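Local coordinates for protein CT_858 (Chlamydia trachomatis, PDB 3DOR) that acts as a secreted chlamydial protease, probably a serine-type endopeptidase of the S41 peptidase family, at residues Gln19-Pro24 and Ile369-Glu374; Leu117-Ala122 and Gly164-Lys169; Gly266-Glu271 and Tyr279-Thr284; Leu352-Thr357 and His446-Val451. All coordinates share one frame; numbering follows the deposited sequence.

Contact 1. Residues Gln19-Pro24 and Ile369-Glu374; sequences QVKYAP and ILTQDE
Lys21 reaches across to a glutamate that is already at work capping a helix: its NZ forms a salt bridge of 3.2 Å with Glu374 OE1, while the other oxygen of that carboxylate closes a capping box with Thr371. The box begins helix 372-384, and Lys21 comes from the loop that follows helix 2-20, so the contact joins the end of one helix to the start of another. Within the box, Thr371 N donates to Glu374 OE2 at 2.7 Å, bent to 138° at the hydrogen, and a weak capping bond runs from Asp373 N to Thr371 OG1. Glu374 folds back at chi2 (67°), which brings its carboxylate up to the threonine, whose N-H helps hold it. The lysine chain, itself kinked at three torsions, arrives from the opposite direction. Its CG lies 3.9 Å from Thr371 CG2, and Val20 CG1 touches the same methyl group, which thus meets both residues beside the ion pair. Phe497 adds a cation-pi contact to the ammonium group, and Pro502 of the second subunit packs on Lys21, so the ion pair lies near the dimer interface. Arg504 of that subunit also packs on Ile369. Nearer the lysine's backbone, Ile369 points at the 19-24 segment, and its CG2 stands 3.1 Å from Val20 O. Ala23 CB meets Ile369 CG1 at 3.4 Å, closer than usual for two carbons.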
loop_
_atom_site.group_PDB
_atom_site.type_symbol
_atom_site.label_atom_id
_atom_site.label_comp_id
_atom_site.label_asym_id
_atom_site.label_seq_id
_atom_site.Cartn_x
_atom_site.Cartn_y
_atom_site.Cartn_z
ATOM N N GLN B 19 -14.742 -15.031 -4.036
ATOM C CA GLN B 19 -14.978 -15.740 -5.289
ATOM C C GLN B 19 -14.010 -15.312 -6.378
ATOM O O GLN B 19 -13.808 -16.022 -7.359
ATOM C CB GLN B 19 -16.414 -15.518 -5.767
ATOM C CG GLN B 19 -17.427 -16.148 -4.846
ATOM C CD GLN B 19 -18.769 -16.338 -5.489
ATOM O OE1 GLN B 19 -19.462 -15.371 -5.802
ATOM N NE2 GLN B 19 -19.153 -17.594 -5.692
ATOM N N VAL B 20 -13.389 -14.156 -6.192
ATOM C CA VAL B 20 -12.471 -13.636 -7.186
ATOM C C VAL B 20 -10.989 -13.795 -6.856
ATOM O O VAL B 20 -10.165 -13.931 -7.761
ATOM C CB VAL B 20 -12.789 -12.144 -7.456
ATOM C CG1 VAL B 20 -11.704 -11.510 -8.292
ATOM C CG2 VAL B 20 -14.127 -12.038 -8.169
ATOM N N LYS B 21 -10.650 -13.786 -5.573
ATOM C CA LYS B 21 -9.252 -13.906 -5.178
ATOM C C LYS B 21 -8.951 -14.777 -3.955
ATOM O O LYS B 21 -8.043 -14.465 -3.188
ATOM C CB LYS B 21 -8.667 -12.513 -4.934
ATOM C CG LYS B 21 -7.923 -11.928 -6.104
ATOM C CD LYS B 21 -6.708 -12.760 -6.457
ATOM C CE LYS B 21 -5.559 -11.877 -6.919
ATOM N NZ LYS B 21 -4.961 -11.095 -5.777
ATOM N N TYR B 22 -9.707 -15.848 -3.749
ATOM C CA TYR B 22 -9.428 -16.716 -2.610
ATOM C C TYR B 22 -9.194 -18.117 -3.142
ATOM O O TYR B 22 -10.131 -18.898 -3.330
ATOM C CB TYR B 22 -10.581 -16.704 -1.618
ATOM C CG TYR B 22 -10.256 -17.455 -0.351
ATOM C CD1 TYR B 22 -9.307 -16.967 0.551
ATOM C CD2 TYR B 22 -10.860 -18.678 -0.076
ATOM C CE1 TYR B 22 -8.968 -17.685 1.693
ATOM C CE2 TYR B 22 -10.532 -19.401 1.055
ATOM C CZ TYR B 22 -9.584 -18.907 1.936
ATOM O OH TYR B 22 -9.224 -19.663 3.024
ATOM N N ALA B 23 -7.924 -18.421 -3.393
ATOM C CA ALA B 23 -7.522 -19.704 -3.958
ATOM C C ALA B 23 -7.946 -20.959 -3.214
ATOM O O ALA B 23 -8.295 -21.951 -3.838
ATOM C CB ALA B 23 -6.009 -19.723 -4.176
ATOM N N PRO B 24 -7.910 -20.945 -1.876
ATOM C CA PRO B 24 -8.310 -22.158 -1.147
ATOM C C PRO B 24 -9.801 -22.469 -1.050
ATOM O O PRO B 24 -10.199 -23.393 -0.340
ATOM C CB PRO B 24 -7.659 -21.977 0.227
ATOM C CG PRO B 24 -7.512 -20.520 0.364
ATOM C CD PRO B 24 -7.198 -19.997 -1.004
ATOM N N ILE B 369 -4.979 -18.213 -8.084
ATOM C CA ILE B 369 -6.218 -17.618 -8.597
ATOM C C ILE B 369 -5.722 -16.378 -9.336
ATOM O O ILE B 369 -4.942 -15.598 -8.787
ATOM C CB ILE B 369 -7.195 -17.138 -7.504
ATOM C CG1 ILE B 369 -7.789 -18.326 -6.761
ATOM C CG2 ILE B 369 -8.352 -16.389 -8.158
ATOM C CD1 ILE B 369 -9.210 -18.052 -6.218
ATOM N N LEU B 370 -6.187 -16.177 -10.560
ATOM C CA LEU B 370 -5.693 -15.056 -11.348
ATOM C C LEU B 370 -6.683 -13.968 -11.741
ATOM O O LEU B 370 -7.854 -14.234 -12.006
ATOM C CB LEU B 370 -5.024 -15.598 -12.618
ATOM C CG LEU B 370 -3.917 -16.651 -12.459
ATOM C CD1 LEU B 370 -3.538 -17.223 -13.823
ATOM C CD2 LEU B 370 -2.691 -16.033 -11.777
ATOM N N THR B 371 -6.175 -12.733 -11.769
ATOM C CA THR B 371 -6.920 -11.540 -12.183
ATOM C C THR B 371 -5.924 -10.798 -13.082
ATOM O O THR B 371 -4.741 -11.139 -13.118
ATOM C CB THR B 371 -7.330 -10.609 -10.995
ATOM O OG1 THR B 371 -6.161 -10.066 -10.374
ATOM C CG2 THR B 371 -8.147 -11.370 -9.963
ATOM N N GLN B 372 -6.368 -9.771 -13.795
ATOM C CA GLN B 372 -5.437 -9.079 -14.671
ATOM C C GLN B 372 -4.268 -8.423 -13.882
ATOM O O GLN B 372 -3.246 -8.047 -14.474
ATOM C CB GLN B 372 -6.146 -8.036 -15.530
ATOM C CG GLN B 372 -7.430 -7.456 -14.984
ATOM C CD GLN B 372 -8.637 -8.382 -15.099
ATOM O OE1 GLN B 372 -9.169 -8.606 -16.185
ATOM N NE2 GLN B 372 -9.076 -8.916 -13.968
ATOM N N ASP B 373 -4.369 -8.350 -12.554
ATOM C CA ASP B 373 -3.285 -7.787 -11.757
ATOM C C ASP B 373 -2.103 -8.746 -11.896
ATOM O O ASP B 373 -0.971 -8.303 -12.128
ATOM C CB ASP B 373 -3.730 -7.706 -10.313
ATOM C CG ASP B 373 -2.667 -7.082 -9.386
ATOM O OD1 ASP B 373 -2.998 -6.806 -8.216
ATOM O OD2 ASP B 373 -1.499 -6.841 -9.786
ATOM N N GLU B 374 -2.371 -10.051 -11.765
ATOM C CA GLU B 374 -1.305 -11.029 -11.900
ATOM C C GLU B 374 -0.765 -11.092 -13.312
ATOM O O GLU B 374 0.412 -11.403 -13.526
ATOM C CB GLU B 374 -1.772 -12.422 -11.451
ATOM C CG GLU B 374 -2.008 -12.532 -9.954
ATOM C CD GLU B 374 -3.194 -11.692 -9.470
ATOM O OE1 GLU B 374 -3.081 -11.077 -8.383
ATOM O OE2 GLU B 374 -4.244 -11.650 -10.157
#

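Contact 2. Residues Leu117-Ala122 and Gly164-Lys169; sequences LEVDGA and GRTTLK
Lys169 O takes two donors from the opposite strand, Leu117 N at 2.6 Å and Glu118 N at 3.2 Å. The first arrives almost in line with the carbonyl bond, the second well off it. Lys169 N answers by donating to Glu118 O at 3.0 Å. Two residues thus face one, a classic beta bulge in the antiparallel pairing of strands 115-119 and 165-171, part of the PDZ-like domain's sheet. Beyond the bulge, Val119 and Leu168 form a non-hydrogen-bonded pair, their side chains meeting loosely through CG2 and CD2. A type I' turn from Val119 to Ala122 follows, and Asp120, in the turn, still bonds to the facing strand: its N donates to Thr167 O at 2.9 Å. That acceptor also accepts a hydrogen bond from a water, which in turn accepts from Gly121 N. The Asp120 carboxylate serves both neighbours across the strand. Thr167 N gives to OD1 at 3.1 Å and the Thr166 hydroxyl to OD2 at 2.6 Å, each from above the carboxylate plane. Thr166 OG1 lies opposite its own N (chi1 -174°), directed at the turn, whereas Thr167 OG1 bonds to Arg181. Along the face shared by Glu118 and Lys169 the two extended chains run side by side, and Glu118 OE1 touches Lys169 CD at 3.0 Å while NZ stays 4.1 Å from that oxygen.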
loop_
_atom_site.group_PDB
_atom_site.type_symbol
_atom_site.label_atom_id
_atom_site.label_comp_id
_atom_site.label_asym_id
_atom_site.label_seq_id
_atom_site.Cartn_x
_atom_site.Cartn_y
_atom_site.Cartn_z
ATOM N N LEU B 117 -6.886 -24.792 35.742
ATOM C CA LEU B 117 -8.060 -25.656 35.728
ATOM C C LEU B 117 -9.323 -24.996 35.183
ATOM O O LEU B 117 -9.969 -25.530 34.279
ATOM C CB LEU B 117 -8.335 -26.186 37.139
ATOM C CG LEU B 117 -7.250 -27.100 37.721
ATOM C CD1 LEU B 117 -7.634 -27.498 39.142
ATOM C CD2 LEU B 117 -7.084 -28.345 36.842
ATOM N N GLU B 118 -9.667 -23.837 35.727
ATOM C CA GLU B 118 -10.881 -23.152 35.316
ATOM C C GLU B 118 -10.710 -21.644 35.203
ATOM O O GLU B 118 -9.728 -21.068 35.675
ATOM C CB GLU B 118 -12.010 -23.439 36.326
ATOM C CG GLU B 118 -12.041 -24.871 36.886
ATOM C CD GLU B 118 -13.110 -25.076 37.974
ATOM O OE1 GLU B 118 -13.300 -24.163 38.811
ATOM O OE2 GLU B 118 -13.748 -26.158 38.004
ATOM N N VAL B 119 -11.694 -21.021 34.566
ATOM C CA VAL B 119 -11.747 -19.577 34.399
ATOM C C VAL B 119 -13.199 -19.214 34.715
ATOM O O VAL B 119 -14.099 -19.459 33.911
ATOM C CB VAL B 119 -11.396 -19.158 32.956
ATOM C CG1 VAL B 119 -11.449 -17.644 32.823
ATOM C CG2 VAL B 119 -10.007 -19.672 32.589
ATOM N N ASP B 120 -13.419 -18.658 35.904
ATOM C CA ASP B 120 -14.756 -18.275 36.362
ATOM C C ASP B 120 -15.670 -19.475 36.561
ATOM O O ASP B 120 -16.853 -19.426 36.220
ATOM C CB ASP B 120 -15.417 -17.300 35.386
ATOM C CG ASP B 120 -14.762 -15.941 35.392
ATOM O OD1 ASP B 120 -14.434 -15.453 36.494
ATOM O OD2 ASP B 120 -14.585 -15.357 34.301
ATOM N N GLY B 121 -15.117 -20.550 37.109
ATOM C CA GLY B 121 -15.907 -21.739 37.361
ATOM C C GLY B 121 -16.019 -22.675 36.179
ATOM O O GLY B 121 -16.463 -23.812 36.329
ATOM N N ALA B 122 -15.623 -22.206 35.002
ATOM C CA ALA B 122 -15.688 -23.031 33.803
ATOM C C ALA B 122 -14.325 -23.642 33.503
ATOM O O ALA B 122 -13.308 -22.952 33.542
ATOM C CB ALA B 122 -16.156 -22.197 32.619
ATOM N N GLY B 164 -12.852 -6.288 34.091
ATOM C CA GLY B 164 -13.151 -6.589 35.471
ATOM C C GLY B 164 -12.343 -7.763 35.978
ATOM O O GLY B 164 -11.413 -8.233 35.314
ATOM N N ARG B 165 -12.704 -8.252 37.157
ATOM C CA ARG B 165 -11.989 -9.367 37.744
ATOM C C ARG B 165 -12.532 -10.697 37.270
ATOM O O ARG B 165 -13.701 -10.814 36.910
ATOM C CB ARG B 165 -12.052 -9.284 39.268
ATOM C CG ARG B 165 -11.289 -8.101 39.836
ATOM C CD ARG B 165 -11.487 -7.986 41.336
ATOM N NE ARG B 165 -12.875 -7.682 41.672
ATOM C CZ ARG B 165 -13.355 -7.665 42.911
ATOM N NH1 ARG B 165 -12.556 -7.939 43.936
ATOM N NH2 ARG B 165 -14.630 -7.372 43.123
ATOM N N THR B 166 -11.658 -11.697 37.265
ATOM C CA THR B 166 -12.018 -13.042 36.857
ATOM C C THR B 166 -11.198 -13.986 37.730
ATOM O O THR B 166 -10.091 -13.651 38.143
ATOM C CB THR B 166 -11.705 -13.276 35.352
ATOM O OG1 THR B 166 -12.209 -14.555 34.953
ATOM C CG2 THR B 166 -10.202 -13.207 35.090
ATOM N N THR B 167 -11.737 -15.160 38.023
ATOM C CA THR B 167 -11.023 -16.093 38.874
ATOM C C THR B 167 -10.388 -17.239 38.110
ATOM O O THR B 167 -11.028 -17.889 37.288
ATOM C CB THR B 167 -11.951 -16.669 39.953
ATOM O OG1 THR B 167 -12.450 -15.598 40.759
ATOM C CG2 THR B 167 -11.205 -17.651 40.840
ATOM N N LEU B 168 -9.116 -17.483 38.398
ATOM C CA LEU B 168 -8.386 -18.560 37.753
ATOM C C LEU B 168 -8.207 -19.679 38.767
ATOM O O LEU B 168 -7.602 -19.472 39.818
ATOM C CB LEU B 168 -7.013 -18.067 37.291
ATOM C CG LEU B 168 -6.974 -16.822 36.401
ATOM C CD1 LEU B 168 -5.528 -16.483 36.077
ATOM C CD2 LEU B 168 -7.758 -17.069 35.128
ATOM N N LYS B 169 -8.755 -20.855 38.476
ATOM C CA LYS B 169 -8.587 -21.970 39.390
ATOM C C LYS B 169 -7.373 -22.759 38.915
ATOM O O LYS B 169 -7.320 -23.215 37.773
ATOM C CB LYS B 169 -9.814 -22.880 39.408
ATOM C CG LYS B 169 -9.712 -23.957 40.481
ATOM C CD LYS B 169 -10.915 -24.901 40.479
ATOM C CE LYS B 169 -10.814 -25.903 41.624
ATOM N NZ LYS B 169 -12.010 -26.789 41.725
HETATM O O HOH W 1 -12.313 -20.405 38.062
#

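Contact 3. Residues Gly266-Glu271 and Tyr279-Thr284; sequences GPVIWE and YISSVT
Trp270 and Ile280 face one another as a hydrogen-bonded pair in the beta hairpin formed by strands 268-271 and 278-284, at the edge of the mixed sheet within this chain. With its indole swung opposite the backbone N (chi1 178°), Trp270 brings CE3 of its benzo ring obliquely to within 3.7 Å of Ile280 CG1. The isoleucine spreads two branches: CG1 and CD1 go to the tryptophan, while CG2 turns to Ile269 CG1 at 3.8 Å. Both neighbours are reached because Ile269 and Trp270 together face Ile280 in a classic beta bulge. Ile269 N donates to Ile280 O at 2.7 Å, Trp270 N adds a weak bond to the same oxygen, and Ile280 N returns a bond to Trp270 O at 2.8 Å. On the other face of the sheet, Tyr279 takes the cramped rotamer with CG tucked between its own N and carbonyl carbon (chi1 63°). The ring thereby leans toward Val268, where CD1 meets Val268 CG2 at 4.1 Å and the hydroxyl continues to Ile265 N. Ser281 directs OG to Gly266 O at 3.1 Å, well above the carbonyl plane, and Ser282 OG lies beside Pro267 CG. Phe327 of helix 316-330 also touches Ile280. Ile280 and Trp270 pack on one face, with Tyr279, Val268 and Ser281 on the other, which implies a hairpin held by main-chain bonds in its middle and, near Gly266, by one serine hydroxyl bond and a weak main-chain bond.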
loop_
_atom_site.group_PDB
_atom_site.type_symbol
_atom_site.label_atom_id
_atom_site.label_comp_id
_atom_site.label_asym_id
_atom_site.label_seq_id
_atom_site.Cartn_x
_atom_site.Cartn_y
_atom_site.Cartn_z
ATOM N N GLY B 266 23.814 -28.352 25.539
ATOM C CA GLY B 266 24.993 -28.865 26.209
ATOM C C GLY B 266 25.987 -27.754 26.469
ATOM O O GLY B 266 25.695 -26.594 26.177
ATOM N N PRO B 267 27.166 -28.073 27.031
ATOM C CA PRO B 267 28.163 -27.035 27.298
ATOM C C PRO B 267 28.578 -26.344 26.005
ATOM O O PRO B 267 29.016 -26.984 25.051
ATOM C CB PRO B 267 29.306 -27.811 27.964
ATOM C CG PRO B 267 29.145 -29.199 27.430
ATOM C CD PRO B 267 27.650 -29.390 27.474
ATOM N N VAL B 268 28.422 -25.027 25.989
ATOM C CA VAL B 268 28.745 -24.222 24.825
ATOM C C VAL B 268 30.238 -24.064 24.568
ATOM O O VAL B 268 30.989 -23.662 25.452
ATOM C CB VAL B 268 28.123 -22.825 24.963
ATOM C CG1 VAL B 268 28.508 -21.959 23.776
ATOM C CG2 VAL B 268 26.614 -22.952 25.066
ATOM N N ILE B 269 30.664 -24.378 23.351
ATOM C CA ILE B 269 32.064 -24.232 22.995
ATOM C C ILE B 269 32.219 -22.943 22.176
ATOM O O ILE B 269 33.306 -22.367 22.105
ATOM C CB ILE B 269 32.585 -25.477 22.202
ATOM C CG1 ILE B 269 32.655 -25.183 20.711
ATOM C CG2 ILE B 269 31.701 -26.681 22.466
ATOM C CD1 ILE B 269 33.980 -24.581 20.298
ATOM N N TRP B 270 31.122 -22.494 21.564
ATOM C CA TRP B 270 31.115 -21.259 20.769
ATOM C C TRP B 270 29.716 -20.649 20.706
ATOM O O TRP B 270 28.720 -21.361 20.596
ATOM C CB TRP B 270 31.583 -21.511 19.335
ATOM C CG TRP B 270 31.534 -20.266 18.485
ATOM C CD1 TRP B 270 32.410 -19.214 18.514
ATOM C CD2 TRP B 270 30.546 -19.935 17.497
ATOM N NE1 TRP B 270 32.031 -18.251 17.605
ATOM C CE2 TRP B 270 30.890 -18.666 16.968
ATOM C CE3 TRP B 270 29.405 -20.581 17.009
ATOM C CZ2 TRP B 270 30.136 -18.038 15.971
ATOM C CZ3 TRP B 270 28.656 -19.960 16.021
ATOM C CH2 TRP B 270 29.023 -18.697 15.513
ATOM N N GLU B 271 29.645 -19.326 20.755
ATOM C CA GLU B 271 28.359 -18.650 20.696
ATOM C C GLU B 271 28.442 -17.428 19.795
ATOM O O GLU B 271 29.344 -16.602 19.933
ATOM C CB GLU B 271 27.919 -18.270 22.117
ATOM C CG GLU B 271 26.654 -17.438 22.200
ATOM C CD GLU B 271 25.984 -17.528 23.569
ATOM O OE1 GLU B 271 26.702 -17.500 24.598
ATOM O OE2 GLU B 271 24.734 -17.624 23.606
ATOM N N TYR B 279 24.899 -21.297 18.327
ATOM C CA TYR B 279 26.053 -21.714 19.091
ATOM C C TYR B 279 26.447 -23.133 18.746
ATOM O O TYR B 279 25.803 -23.794 17.930
ATOM C CB TYR B 279 25.757 -21.590 20.596
ATOM C CG TYR B 279 24.633 -22.477 21.096
ATOM C CD1 TYR B 279 24.874 -23.799 21.457
ATOM C CD2 TYR B 279 23.321 -21.997 21.182
ATOM C CE1 TYR B 279 23.845 -24.631 21.889
ATOM C CE2 TYR B 279 22.279 -22.823 21.615
ATOM C CZ TYR B 279 22.553 -24.138 21.963
ATOM O OH TYR B 279 21.538 -24.973 22.368
ATOM N N ILE B 280 27.531 -23.583 19.360
ATOM C CA ILE B 280 28.033 -24.927 19.162
ATOM C C ILE B 280 28.212 -25.506 20.552
ATOM O O ILE B 280 28.772 -24.840 21.418
ATOM C CB ILE B 280 29.402 -24.928 18.459
ATOM C CG1 ILE B 280 29.288 -24.307 17.068
ATOM C CG2 ILE B 280 29.919 -26.344 18.342
ATOM C CD1 ILE B 280 30.606 -24.308 16.293
ATOM N N SER B 281 27.714 -26.721 20.768
ATOM C CA SER B 281 27.845 -27.410 22.051
ATOM C C SER B 281 28.301 -28.827 21.762
ATOM O O SER B 281 28.372 -29.230 20.609
ATOM C CB SER B 281 26.507 -27.479 22.793
ATOM O OG SER B 281 26.047 -26.193 23.154
ATOM N N SER B 282 28.617 -29.578 22.809
ATOM C CA SER B 282 29.030 -30.966 22.644
ATOM C C SER B 282 27.871 -31.860 23.059
ATOM O O SER B 282 27.286 -31.673 24.124
ATOM C CB SER B 282 30.245 -31.269 23.515
ATOM O OG SER B 282 29.994 -30.889 24.854
ATOM N N VAL B 283 27.527 -32.811 22.198
ATOM C CA VAL B 283 26.449 -33.757 22.463
ATOM C C VAL B 283 27.083 -35.140 22.633
ATOM O O VAL B 283 27.898 -35.557 21.809
ATOM C CB VAL B 283 25.449 -33.786 21.290
ATOM C CG1 VAL B 283 24.426 -34.891 21.498
ATOM C CG2 VAL B 283 24.749 -32.439 21.177
ATOM N N THR B 284 26.724 -35.850 23.698
ATOM C CA THR B 284 27.310 -37.165 23.930
ATOM C C THR B 284 26.283 -38.285 23.792
ATOM O O THR B 284 25.143 -38.142 24.220
ATOM C CB THR B 284 27.946 -37.240 25.322
ATOM O OG1 THR B 284 26.919 -37.227 26.318
ATOM C CG2 THR B 284 28.850 -36.044 25.553
#

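Contact 4. Residues Leu352-Thr357 and His446-Val451; sequences LLSMLT and HPHPRV
The backbones of 352-357 and 446-451 come closest at Ser354 and Pro447, whose CA atoms are 4.6 Å apart, and are tied by a nearly straight bond (173°) from His448 N to Ser354 O at 2.8 Å. The donor stands above the carbonyl plane, and Pro447 CA adds a CH contact to the same oxygen. The imidazole of His448 packs against Met355 and Ser354. Its CG lies opposite the backbone N (chi1 -173°), which lays the ring alongside Met355, pointing the same way. Met355 SD sits over one face of the His448 ring, 4.5 Å from the centroid, a Met-aromatic contact, while Ser354 OG, hydrogen-bonded to Ala351 O, is at the ring edge. His448 ND1 accepts from two backbone groups of its own loop, Arg450 N and Val451 N, each at 3.0 Å; this pair of bonds helps set the ring's rotation. Met355 also meets Val451, whose CG2 lies 3.4 Å from both Met355 CB and CG, tighter than usual, beside a nearly eclipsed first torsion of -12° in the valine. Pro447 CB closes against Thr357 O at 3.4 Å. The segment 446-451 thus packs against the end of helix 346-354 and the residues after it, within the S41 peptidase region. Helix 316-330 covers Met355 through Phe320 and Ala321, and strand 405-406 touches both segments, Tyr405 on Ser354 and Thr406 on His448.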
loop_
_atom_site.group_PDB
_atom_site.type_symbol
_atom_site.label_atom_id
_atom_site.label_comp_id
_atom_site.label_asym_id
_atom_site.label_seq_id
_atom_site.Cartn_x
_atom_site.Cartn_y
_atom_site.Cartn_z
ATOM N N LEU B 352 17.946 -18.850 2.630
ATOM C CA LEU B 352 18.403 -19.666 3.747
ATOM C C LEU B 352 18.535 -21.130 3.346
ATOM O O LEU B 352 19.514 -21.786 3.702
ATOM C CB LEU B 352 17.453 -19.516 4.935
ATOM C CG LEU B 352 17.296 -18.071 5.427
ATOM C CD1 LEU B 352 16.659 -18.090 6.822
ATOM C CD2 LEU B 352 18.661 -17.372 5.485
ATOM N N LEU B 353 17.556 -21.645 2.605
ATOM C CA LEU B 353 17.619 -23.028 2.143
ATOM C C LEU B 353 18.844 -23.240 1.240
ATOM O O LEU B 353 19.504 -24.282 1.308
ATOM C CB LEU B 353 16.343 -23.393 1.373
ATOM C CG LEU B 353 15.088 -23.615 2.238
ATOM C CD1 LEU B 353 13.845 -23.553 1.386
ATOM C CD2 LEU B 353 15.177 -24.964 2.942
ATOM N N SER B 354 19.151 -22.250 0.401
ATOM C CA SER B 354 20.285 -22.361 -0.515
ATOM C C SER B 354 21.616 -22.547 0.218
ATOM O O SER B 354 22.570 -23.070 -0.349
ATOM C CB SER B 354 20.371 -21.132 -1.440
ATOM O OG SER B 354 20.992 -20.042 -0.790
ATOM N N MET B 355 21.682 -22.152 1.483
ATOM C CA MET B 355 22.920 -22.305 2.224
ATOM C C MET B 355 22.960 -23.567 3.080
ATOM O O MET B 355 23.956 -23.838 3.765
ATOM C CB MET B 355 23.157 -21.069 3.088
ATOM C CG MET B 355 23.372 -19.799 2.261
ATOM S SD MET B 355 23.708 -18.336 3.267
ATOM C CE MET B 355 22.177 -17.496 3.198
ATOM N N LEU B 356 21.890 -24.354 3.023
ATOM C CA LEU B 356 21.825 -25.573 3.816
ATOM C C LEU B 356 21.868 -26.834 2.975
ATOM O O LEU B 356 21.420 -27.894 3.415
ATOM C CB LEU B 356 20.558 -25.572 4.651
ATOM C CG LEU B 356 20.443 -24.409 5.635
ATOM C CD1 LEU B 356 19.031 -24.370 6.205
ATOM C CD2 LEU B 356 21.482 -24.569 6.731
ATOM N N THR B 357 22.397 -26.722 1.762
ATOM C CA THR B 357 22.484 -27.876 0.879
ATOM C C THR B 357 23.602 -27.724 -0.142
ATOM O O THR B 357 24.023 -26.608 -0.446
ATOM C CB THR B 357 21.167 -28.088 0.118
ATOM O OG1 THR B 357 21.282 -29.254 -0.707
ATOM C CG2 THR B 357 20.855 -26.877 -0.764
ATOM N N HIS B 446 18.747 -23.817 -5.737
ATOM C CA HIS B 446 20.087 -24.157 -6.173
ATOM C C HIS B 446 21.014 -23.759 -5.049
ATOM O O HIS B 446 20.824 -22.721 -4.427
ATOM C CB HIS B 446 20.399 -23.410 -7.467
ATOM C CG HIS B 446 19.491 -23.799 -8.587
ATOM N ND1 HIS B 446 19.702 -24.926 -9.356
ATOM C CD2 HIS B 446 18.310 -23.279 -8.999
ATOM C CE1 HIS B 446 18.689 -25.080 -10.189
ATOM N NE2 HIS B 446 17.830 -24.095 -9.991
ATOM N N PRO B 447 22.021 -24.592 -4.758
ATOM C CA PRO B 447 22.964 -24.292 -3.677
ATOM C C PRO B 447 23.690 -22.965 -3.806
ATOM O O PRO B 447 24.120 -22.583 -4.895
ATOM C CB PRO B 447 23.908 -25.497 -3.685
ATOM C CG PRO B 447 23.753 -26.081 -5.058
ATOM C CD PRO B 447 22.313 -25.891 -5.387
ATOM N N HIS B 448 23.793 -22.259 -2.684
ATOM C CA HIS B 448 24.475 -20.972 -2.622
ATOM C C HIS B 448 25.866 -21.247 -3.189
ATOM O O HIS B 448 26.429 -22.316 -2.971
ATOM C CB HIS B 448 24.552 -20.507 -1.164
ATOM C CG HIS B 448 25.094 -19.124 -0.984
ATOM N ND1 HIS B 448 26.444 -18.851 -0.938
ATOM C CD2 HIS B 448 24.466 -17.934 -0.814
ATOM C CE1 HIS B 448 26.624 -17.554 -0.744
ATOM N NE2 HIS B 448 25.438 -16.977 -0.665
ATOM N N PRO B 449 26.428 -20.296 -3.946
ATOM C CA PRO B 449 27.759 -20.530 -4.514
ATOM C C PRO B 449 28.911 -20.618 -3.506
ATOM O O PRO B 449 29.858 -21.368 -3.729
ATOM C CB PRO B 449 27.918 -19.366 -5.501
ATOM C CG PRO B 449 27.154 -18.257 -4.819
ATOM C CD PRO B 449 25.900 -18.981 -4.351
ATOM N N ARG B 450 28.824 -19.884 -2.398
ATOM C CA ARG B 450 29.896 -19.872 -1.400
ATOM C C ARG B 450 29.674 -20.699 -0.133
ATOM O O ARG B 450 30.588 -21.396 0.317
ATOM C CB ARG B 450 30.202 -18.440 -0.956
ATOM C CG ARG B 450 30.343 -17.406 -2.062
ATOM C CD ARG B 450 30.878 -16.098 -1.474
ATOM N NE ARG B 450 30.397 -14.908 -2.174
ATOM C CZ ARG B 450 30.805 -13.668 -1.908
ATOM N NH1 ARG B 450 31.709 -13.450 -0.956
ATOM N NH2 ARG B 450 30.302 -12.639 -2.584
ATOM N N VAL B 451 28.490 -20.609 0.468
ATOM C CA VAL B 451 28.249 -21.359 1.691
ATOM C C VAL B 451 27.165 -22.408 1.524
ATOM O O VAL B 451 26.028 -22.107 1.146
ATOM C CB VAL B 451 27.938 -20.401 2.895
ATOM C CG1 VAL B 451 28.273 -18.966 2.513
ATOM C CG2 VAL B 451 26.505 -20.526 3.343
#

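Overall arrangement
Four widely spaced contacts sample different parts of the chain. Contact 2 closes within the PDZ-like domain's sheet, before contact 3 opens the hairpin at one edge of the seven-stranded mixed sheet; contact 4 follows on the S41 peptidase side. Contact 1 runs from the N-terminal helix to residue 374, enclosing contacts 2 and 3 in sequence, and its segments alternate with those of contact 4. Contacts 3 and 4 are the nearest, with centres 24 Å apart, and both touch helix 316-330. Contact 2 lies 51 Å from contact 4, centre to centre. Contact 1 ties the N-terminal region to the peptidase region near the second subunit.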